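Local coordinates for glideosome-associated protein 50 (Plasmodium falciparum 3D7, PDB 3TGH) that forms part of the glideosome used in parasite gliding and host-cell invasion, and may help anchor that complex to the inner membrane complex, at residues A[201-206]-A[247-252]; A[232-237]-A[255-260]. One frame throughout, in Å; residues are numbered along the deposited sequence.

Overall arrangement
Both interactions involve the mixed sheet that holds strands 228-231, 245-250 and 237-242, with centres about 7 Å apart. Interaction 1 packs the 201-206 loop on strand 245-250 and is mostly buried; its polar groups meet through waters, beside one aromatic pair. Interaction 2 is partly buried, joins loops beyond strands 228-231 and 245-250, and relies on direct hydrogen bonds to backbone atoms, with the cobalt-binding His-233 at its edge. Their segments alternate along the chain and touch: Ser-203 OG lies 2.6 Å from Asp-234 OD2, and Asn-235 ND2 lies 2.9 Å from Gly-251 O, both probable hydrogen bonds.

Interaction 1. Residues A[201-206]-A[247-252]; sequences IYSSGY and HITCGS
Three waters do the polar bonding between Tyr-202 and Ser-203 on one side and His-247 and Thr-249 on the other, as no direct hydrogen bond crosses. Water 1 accepts from Tyr-202 N and lies 2.8 Å from His-247 ND1. Thr-249 OG1 holds two waters: water 2 donates to Tyr-202 O, at 3.0 Å, and water 3 donates to Ser-203 OG, at 2.6 Å. The main direct contact is aromatic. Tyr-202 turns an edge onto the imidazole of His-247 in a T-shaped pair, ring centroids 4.9 Å apart and planes at 66°. Its CD2 sits over the centre of the imidazole and is 3.5 Å from His-247 NE2. With CG anti to the carbonyl carbon (chi1 -61°), His-247 lifts its ring off the strand to meet this edge. Ile-201 touches the imidazole rim, CD1 to His-247 CE1 at 4.1 Å, and lays CG2 over one face of the phenol ring. Leu-218 of helix 218-223 touches the side chains of both Tyr-202 and His-247. Ser-203 OG, also a partner of Asp-234, accepts from Gly-205 N at 2.9 Å, closing an ST turn. The contact packs the loop after strand 192-196 on strand 245-250 of a sheet of the calcineurin-like phosphoesterase fold.

Interaction 2. Residues A[232-237]-A[255-260]; sequences GHDNNM and MSQGKS. With CO (cobalt (II) ion), chain G.
The metal-bearing loop of this metallophosphoesterase fold, 232-237, is clasped at Asn-235 by Gln-257 from the loop 255-260. Two nearly straight hydrogen bonds form the clasp. Asn-235 N donates to Gln-257 OE1 at 2.9 Å (170° at the hydrogen), approaching from 51° above the amide plane of the glutamine. Gln-257 N returns a bond to Asn-235 O at 3.0 Å, this time in the carbonyl plane. One residue therefore satisfies both backbone groups of Asn-235, the centre of an inverse gamma turn. Gln-257 manages this because its CG stands between the backbone N and carbonyl carbon (chi1 57°) and the chain then runs extended, crossing the Asn-235 side chain at about a right angle. Met-255, bent at chi3, brings CE obliquely over one face of the Asn-235 amide, 3.6 Å from OD1; the amide's ND2 has Gly-251 as its partner. Two residues before Asn-235, His-233 NE2 binds the cobalt ion at 2.2 Å, and His-233 ND1 hydrogen-bonds to Asp-198, which would be expected to orient the imidazole. The chemistry is consistent with two roles: Gln-257, through its amide oxygen and backbone N, holds the backbone at Asn-235, while His-233 and four waters bind the cobalt.

Interaction 1. Residues A[201-206]-A[247-252]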
ATOM      1  N   ILE A 201      10.043   2.561   6.646  1.00 24.39           N
ATOM      2  CA  ILE A 201      11.072   3.475   7.096  1.00 25.66           C
ATOM      3  C   ILE A 201      11.330   3.206   8.583  1.00 28.05           C
ATOM      4  O   ILE A 201      12.479   3.067   9.006  1.00 28.84           O
ATOM      5  CB  ILE A 201      10.638   4.938   6.902  1.00 25.38           C
ATOM      6  CG1 ILE A 201      10.502   5.259   5.414  1.00 29.18           C
ATOM      7  CG2 ILE A 201      11.631   5.893   7.592  1.00 26.33           C
ATOM      8  CD1 ILE A 201       9.735   6.557   5.127  1.00 27.04           C
ATOM      9  N   TYR A 202      10.248   3.137   9.360  1.00 28.46           N
ATOM     10  CA  TYR A 202      10.321   2.903  10.800  1.00 29.90           C
ATOM     11  C   TYR A 202       9.525   1.658  11.142  1.00 31.26           C
ATOM     12  O   TYR A 202       8.401   1.487  10.671  1.00 28.68           O
ATOM     13  CB  TYR A 202       9.750   4.088  11.571  1.00 29.53           C
ATOM     14  CG  TYR A 202      10.516   5.380  11.430  1.00 33.02           C
ATOM     15  CD1 TYR A 202      11.899   5.425  11.607  1.00 32.51           C
ATOM     16  CD2 TYR A 202       9.851   6.574  11.161  1.00 33.94           C
ATOM     17  CE1 TYR A 202      12.594   6.620  11.492  1.00 35.99           C
ATOM     18  CE2 TYR A 202      10.537   7.771  11.050  1.00 37.28           C
ATOM     19  CZ  TYR A 202      11.904   7.790  11.223  1.00 35.59           C
ATOM     20  OH  TYR A 202      12.576   8.983  11.106  1.00 39.32           O
ATOM     21  N   SER A 203      10.109   0.786  11.962  1.00 32.09           N
ATOM     22  CA  SER A 203       9.449  -0.462  12.350  1.00 30.93           C
ATOM     23  C   SER A 203      10.082  -1.050  13.608  1.00 31.72           C
ATOM     24  O   SER A 203      11.310  -1.100  13.731  1.00 31.87           O
ATOM     25  CB  SER A 203       9.519  -1.486  11.213  1.00 31.36           C
ATOM     26  OG  SER A 203       8.960  -2.744  11.575  1.00 29.65           O
ATOM     27  N   SER A 204       9.228  -1.507  14.520  1.00 30.55           N
ATOM     28  CA  SER A 204       9.668  -2.266  15.689  1.00 33.75           C
ATOM     29  C   SER A 204       9.794  -3.760  15.356  1.00 33.63           C
ATOM     30  O   SER A 204      10.224  -4.551  16.201  1.00 34.96           O
ATOM     31  CB  SER A 204       8.694  -2.069  16.859  1.00 33.33           C
ATOM     32  OG  SER A 204       8.524  -0.696  17.171  1.00 36.47           O
ATOM     33  N   GLY A 205       9.427  -4.135  14.131  1.00 31.69           N
ATOM     34  CA  GLY A 205       9.503  -5.517  13.659  1.00 30.65           C
ATOM     35  C   GLY A 205      10.900  -5.927  13.223  1.00 30.80           C
ATOM     36  O   GLY A 205      11.872  -5.203  13.453  1.00 30.61           O
ATOM     37  N   TYR A 206      10.989  -7.078  12.560  1.00 33.52           N
ATOM     38  CA  TYR A 206      12.279  -7.744  12.303  1.00 34.76           C
ATOM     39  C   TYR A 206      13.315  -6.882  11.574  1.00 35.04           C
ATOM     40  O   TYR A 206      14.480  -6.830  11.977  1.00 33.29           O
ATOM     41  CB  TYR A 206      12.063  -9.053  11.540  1.00 36.44           C
ATOM     42  CG  TYR A 206      13.327  -9.857  11.352  1.00 44.14           C
ATOM     43  CD1 TYR A 206      13.940 -10.487  12.434  1.00 50.97           C
ATOM     44  CD2 TYR A 206      13.920  -9.984  10.099  1.00 49.88           C
ATOM     45  CE1 TYR A 206      15.109 -11.227  12.270  1.00 53.83           C
ATOM     46  CE2 TYR A 206      15.091 -10.722   9.926  1.00 52.76           C
ATOM     47  CZ  TYR A 206      15.675 -11.339  11.013  1.00 55.41           C
ATOM     48  OH  TYR A 206      16.829 -12.068  10.847  1.00 61.26           O
ATOM     49  N   HIS A 247       3.241   6.108  10.267  1.00 27.75           N
ATOM     50  CA  HIS A 247       3.869   4.986   9.597  1.00 26.05           C
ATOM     51  C   HIS A 247       3.104   3.747  10.019  1.00 26.03           C
ATOM     52  O   HIS A 247       3.075   3.393  11.197  1.00 26.60           O
ATOM     53  CB  HIS A 247       5.340   4.884  10.002  1.00 27.11           C
ATOM     54  CG  HIS A 247       6.143   6.093   9.644  1.00 28.08           C
ATOM     55  ND1 HIS A 247       6.976   6.134   8.547  1.00 28.63           N
ATOM     56  CD2 HIS A 247       6.217   7.316  10.221  1.00 29.70           C
ATOM     57  CE1 HIS A 247       7.542   7.326   8.473  1.00 31.89           C
ATOM     58  NE2 HIS A 247       7.101   8.061   9.481  1.00 30.30           N
ATOM     59  N   ILE A 248       2.452   3.103   9.062  1.00 25.39           N
ATOM     60  CA  ILE A 248       1.639   1.948   9.356  1.00 24.52           C
ATOM     61  C   ILE A 248       2.271   0.723   8.725  1.00 26.05           C
ATOM     62  O   ILE A 248       2.508   0.704   7.513  1.00 25.23           O
ATOM     63  CB  ILE A 248       0.216   2.122   8.819  1.00 26.28           C
ATOM     64  CG1 ILE A 248      -0.491   3.275   9.542  1.00 30.85           C
ATOM     65  CG2 ILE A 248      -0.558   0.820   8.967  1.00 26.35           C
ATOM     66  CD1 ILE A 248      -1.864   3.594   8.988  1.00 33.55           C
ATOM     67  N   THR A 249       2.550  -0.289   9.550  1.00 24.73           N
ATOM     68  CA  THR A 249       2.942  -1.591   9.054  1.00 24.82           C
ATOM     69  C   THR A 249       1.715  -2.499   9.051  1.00 26.91           C
ATOM     70  O   THR A 249       0.984  -2.610  10.051  1.00 25.87           O
ATOM     71  CB  THR A 249       4.038  -2.256   9.896  1.00 27.96           C
ATOM     72  OG1 THR A 249       5.132  -1.352  10.060  1.00 29.54           O
ATOM     73  CG2 THR A 249       4.528  -3.525   9.205  1.00 27.87           C
ATOM     74  N   CYS A 250       1.495  -3.130   7.909  1.00 26.94           N
ATOM     75  CA  CYS A 250       0.385  -4.043   7.714  1.00 27.10           C
ATOM     76  C   CYS A 250       0.926  -5.214   6.906  1.00 26.53           C
ATOM     77  O   CYS A 250       0.607  -5.382   5.727  1.00 26.70           O
ATOM     78  CB  CYS A 250      -0.761  -3.313   7.011  1.00 31.15           C
ATOM     79  SG  CYS A 250      -2.281  -4.244   6.910  1.00 38.64           S
ATOM     80  N   GLY A 251       1.781  -6.011   7.547  1.00 25.14           N
ATOM     81  CA  GLY A 251       2.502  -7.092   6.871  1.00 24.99           C
ATOM     82  C   GLY A 251       2.133  -8.495   7.324  1.00 27.45           C
ATOM     83  O   GLY A 251       2.821  -9.458   6.982  1.00 25.93           O
ATOM     84  N   SER A 252       1.028  -8.631   8.057  1.00 26.70           N
ATOM     85  CA  SER A 252       0.659  -9.931   8.619  1.00 27.51           C
ATOM     86  C   SER A 252      -0.594 -10.531   7.957  1.00 26.93           C
ATOM     87  O   SER A 252      -1.436 -11.133   8.621  1.00 26.61           O
ATOM     88  CB  SER A 252       0.508  -9.814  10.147  1.00 27.32           C
ATOM     89  OG  SER A 252      -0.576  -8.972  10.518  1.00 29.89           O
TER
HETATM   90  O   HOH W   1       7.637   3.542   7.800  1.00 17.64           O
HETATM   91  O   HOH W   2       5.552   1.314   9.814  1.00 23.46           O
HETATM   92  O   HOH W   3       6.385  -2.638  12.136  1.00 22.21           O

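Interaction 2. Residues A[232-237]-A[255-260]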
ATOM      1  N   GLY A 232       4.688  -3.056   4.497  1.00 21.58           N
ATOM      2  CA  GLY A 232       4.533  -4.431   4.937  1.00 22.75           C
ATOM      3  C   GLY A 232       5.906  -4.942   5.315  1.00 22.85           C
ATOM      4  O   GLY A 232       6.588  -4.327   6.133  1.00 23.40           O
ATOM      5  N   HIS A 233       6.300  -6.056   4.711  1.00 24.27           N
ATOM      6  CA  HIS A 233       7.645  -6.625   4.830  1.00 25.44           C
ATOM      7  C   HIS A 233       7.869  -7.291   6.179  1.00 25.76           C
ATOM      8  O   HIS A 233       8.155  -8.479   6.242  1.00 25.79           O
ATOM      9  CB  HIS A 233       8.726  -5.573   4.569  1.00 25.22           C
ATOM     10  CG  HIS A 233      10.057  -6.164   4.253  1.00 26.17           C
ATOM     11  ND1 HIS A 233      10.491  -6.369   2.960  1.00 30.88           N
ATOM     12  CD2 HIS A 233      11.045  -6.612   5.060  1.00 28.79           C
ATOM     13  CE1 HIS A 233      11.697  -6.909   2.987  1.00 33.05           C
ATOM     14  NE2 HIS A 233      12.052  -7.070   4.249  1.00 28.50           N
ATOM     15  N   ASP A 234       7.761  -6.515   7.248  1.00 27.42           N
ATOM     16  CA  ASP A 234       7.727  -7.073   8.594  1.00 27.77           C
ATOM     17  C   ASP A 234       6.333  -7.641   8.853  1.00 26.92           C
ATOM     18  O   ASP A 234       5.326  -6.971   8.624  1.00 28.10           O
ATOM     19  CB  ASP A 234       8.102  -6.007   9.624  1.00 27.90           C
ATOM     20  CG  ASP A 234       9.574  -5.629   9.556  1.00 28.31           C
ATOM     21  OD1 ASP A 234      10.397  -6.500   9.198  1.00 29.87           O
ATOM     22  OD2 ASP A 234       9.918  -4.465   9.862  1.00 31.45           O
ATOM     23  N   ASN A 235       6.285  -8.887   9.314  1.00 27.44           N
ATOM     24  CA  ASN A 235       5.034  -9.628   9.424  1.00 27.87           C
ATOM     25  C   ASN A 235       4.335  -9.354  10.741  1.00 27.86           C
ATOM     26  O   ASN A 235       4.225 -10.227  11.614  1.00 29.63           O
ATOM     27  CB  ASN A 235       5.263 -11.124   9.212  1.00 27.96           C
ATOM     28  CG  ASN A 235       5.925 -11.428   7.887  1.00 32.11           C
ATOM     29  OD1 ASN A 235       6.895 -12.179   7.834  1.00 29.62           O
ATOM     30  ND2 ASN A 235       5.416 -10.829   6.807  1.00 26.53           N
ATOM     31  N   ASN A 236       3.871  -8.117  10.867  1.00 26.95           N
ATOM     32  CA  ASN A 236       3.184  -7.647  12.056  1.00 26.77           C
ATOM     33  C   ASN A 236       2.333  -6.441  11.700  1.00 28.18           C
ATOM     34  O   ASN A 236       2.322  -5.990  10.538  1.00 26.02           O
ATOM     35  CB  ASN A 236       4.193  -7.309  13.169  1.00 27.91           C
ATOM     36  CG  ASN A 236       5.183  -6.232  12.763  1.00 28.07           C
ATOM     37  OD1 ASN A 236       6.319  -6.529  12.403  1.00 31.29           O
ATOM     38  ND2 ASN A 236       4.760  -4.977  12.826  1.00 30.13           N
ATOM     39  N   MET A 237       1.601  -5.940  12.686  1.00 27.07           N
ATOM     40  CA  MET A 237       0.870  -4.691  12.538  1.00 26.63           C
ATOM     41  C   MET A 237       1.477  -3.682  13.493  1.00 27.38           C
ATOM     42  O   MET A 237       1.885  -4.036  14.605  1.00 28.90           O
ATOM     43  CB  MET A 237      -0.621  -4.897  12.831  1.00 28.98           C
ATOM     44  CG  MET A 237      -1.315  -5.780  11.789  1.00 35.08           C
ATOM     45  SD  MET A 237      -3.104  -6.005  12.035  1.00 41.94           S
ATOM     46  CE  MET A 237      -3.157  -6.539  13.726  1.00 32.17           C
ATOM     47  N   MET A 255       1.168 -14.407   7.693  1.00 29.01           N
ATOM     48  CA  MET A 255       2.192 -14.884   8.628  1.00 31.72           C
ATOM     49  C   MET A 255       2.383 -13.896   9.743  1.00 33.26           C
ATOM     50  O   MET A 255       2.133 -12.703   9.581  1.00 30.62           O
ATOM     51  CB  MET A 255       3.556 -15.010   7.939  1.00 33.46           C
ATOM     52  CG  MET A 255       3.611 -15.910   6.740  1.00 37.79           C
ATOM     53  SD  MET A 255       5.245 -15.825   5.979  1.00 42.10           S
ATOM     54  CE  MET A 255       5.236 -14.173   5.272  1.00 39.84           C
ATOM     55  N   SER A 256       2.894 -14.402  10.858  1.00 35.13           N
ATOM     56  CA  SER A 256       3.186 -13.604  12.028  1.00 39.94           C
ATOM     57  C   SER A 256       4.617 -13.873  12.481  1.00 42.98           C
ATOM     58  O   SER A 256       5.038 -15.024  12.579  1.00 43.71           O
ATOM     59  CB  SER A 256       2.233 -13.977  13.161  1.00 42.07           C
ATOM     60  OG  SER A 256       2.659 -13.403  14.392  1.00 45.44           O
ATOM     61  N   GLN A 257       5.362 -12.809  12.744  1.00 44.94           N
ATOM     62  CA  GLN A 257       6.615 -12.934  13.474  1.00 52.15           C
ATOM     63  C   GLN A 257       6.468 -12.068  14.718  1.00 55.90           C
ATOM     64  O   GLN A 257       5.945 -10.945  14.643  1.00 56.01           O
ATOM     65  CB  GLN A 257       7.828 -12.568  12.614  1.00 51.01           C
ATOM     66  CG  GLN A 257       7.795 -11.185  12.022  1.00 51.78           C
ATOM     67  CD  GLN A 257       8.736 -10.998  10.827  1.00 50.44           C
ATOM     68  OE1 GLN A 257       8.835  -9.901  10.289  1.00 35.22           O
ATOM     69  NE2 GLN A 257       9.424 -12.061  10.419  1.00 52.07           N
ATOM     70  N   GLY A 258       6.919 -12.614  15.847  1.00 61.40           N
ATOM     71  CA  GLY A 258       6.563 -12.136  17.189  1.00 64.86           C
ATOM     72  C   GLY A 258       6.881 -10.691  17.516  1.00 65.88           C
ATOM     73  O   GLY A 258       7.114  -9.884  16.626  1.00 63.49           O
ATOM     74  N   LYS A 259       6.908 -10.368  18.809  1.00 69.26           N
ATOM     75  CA  LYS A 259       6.984  -8.963  19.248  1.00 69.59           C
ATOM     76  C   LYS A 259       8.327  -8.255  18.987  1.00 71.17           C
ATOM     77  O   LYS A 259       8.389  -7.019  19.025  1.00 69.68           O
ATOM     78  CB  LYS A 259       6.571  -8.827  20.724  1.00 71.28           C
ATOM     79  CG  LYS A 259       5.150  -8.285  20.935  1.00 67.83           C
ATOM     80  CD  LYS A 259       4.059  -9.190  20.349  1.00 63.06           C
ATOM     81  CE  LYS A 259       2.688  -8.536  20.481  1.00 59.53           C
ATOM     82  NZ  LYS A 259       1.623  -9.243  19.717  1.00 50.64           N
ATOM     83  N   SER A 260       9.381  -9.031  18.719  1.00 74.35           N
ATOM     84  CA  SER A 260      10.730  -8.495  18.480  1.00 75.92           C
ATOM     85  C   SER A 260      11.310  -7.891  19.761  1.00 79.40           C
ATOM     86  O   SER A 260      10.781  -8.116  20.853  1.00 82.21           O
ATOM     87  CB  SER A 260      10.721  -7.457  17.347  1.00 73.63           C
ATOM     88  OG  SER A 260      12.034  -7.180  16.895  1.00 75.48           O
TER
HETATM   89 CO    CO G  21      14.134  -7.444   4.804  1.00 50.06          CO
HETATM   90  O   HOH W   4      14.159  -9.233   3.892  1.00 38.45           O
HETATM   91  O   HOH W   5      14.940  -6.862   2.564  1.00 33.82           O
HETATM   92  O   HOH W   6      13.655  -8.204   6.919  1.00 33.30           O
HETATM   93  O   HOH W   7      14.598  -5.161   5.383  1.00 30.64           O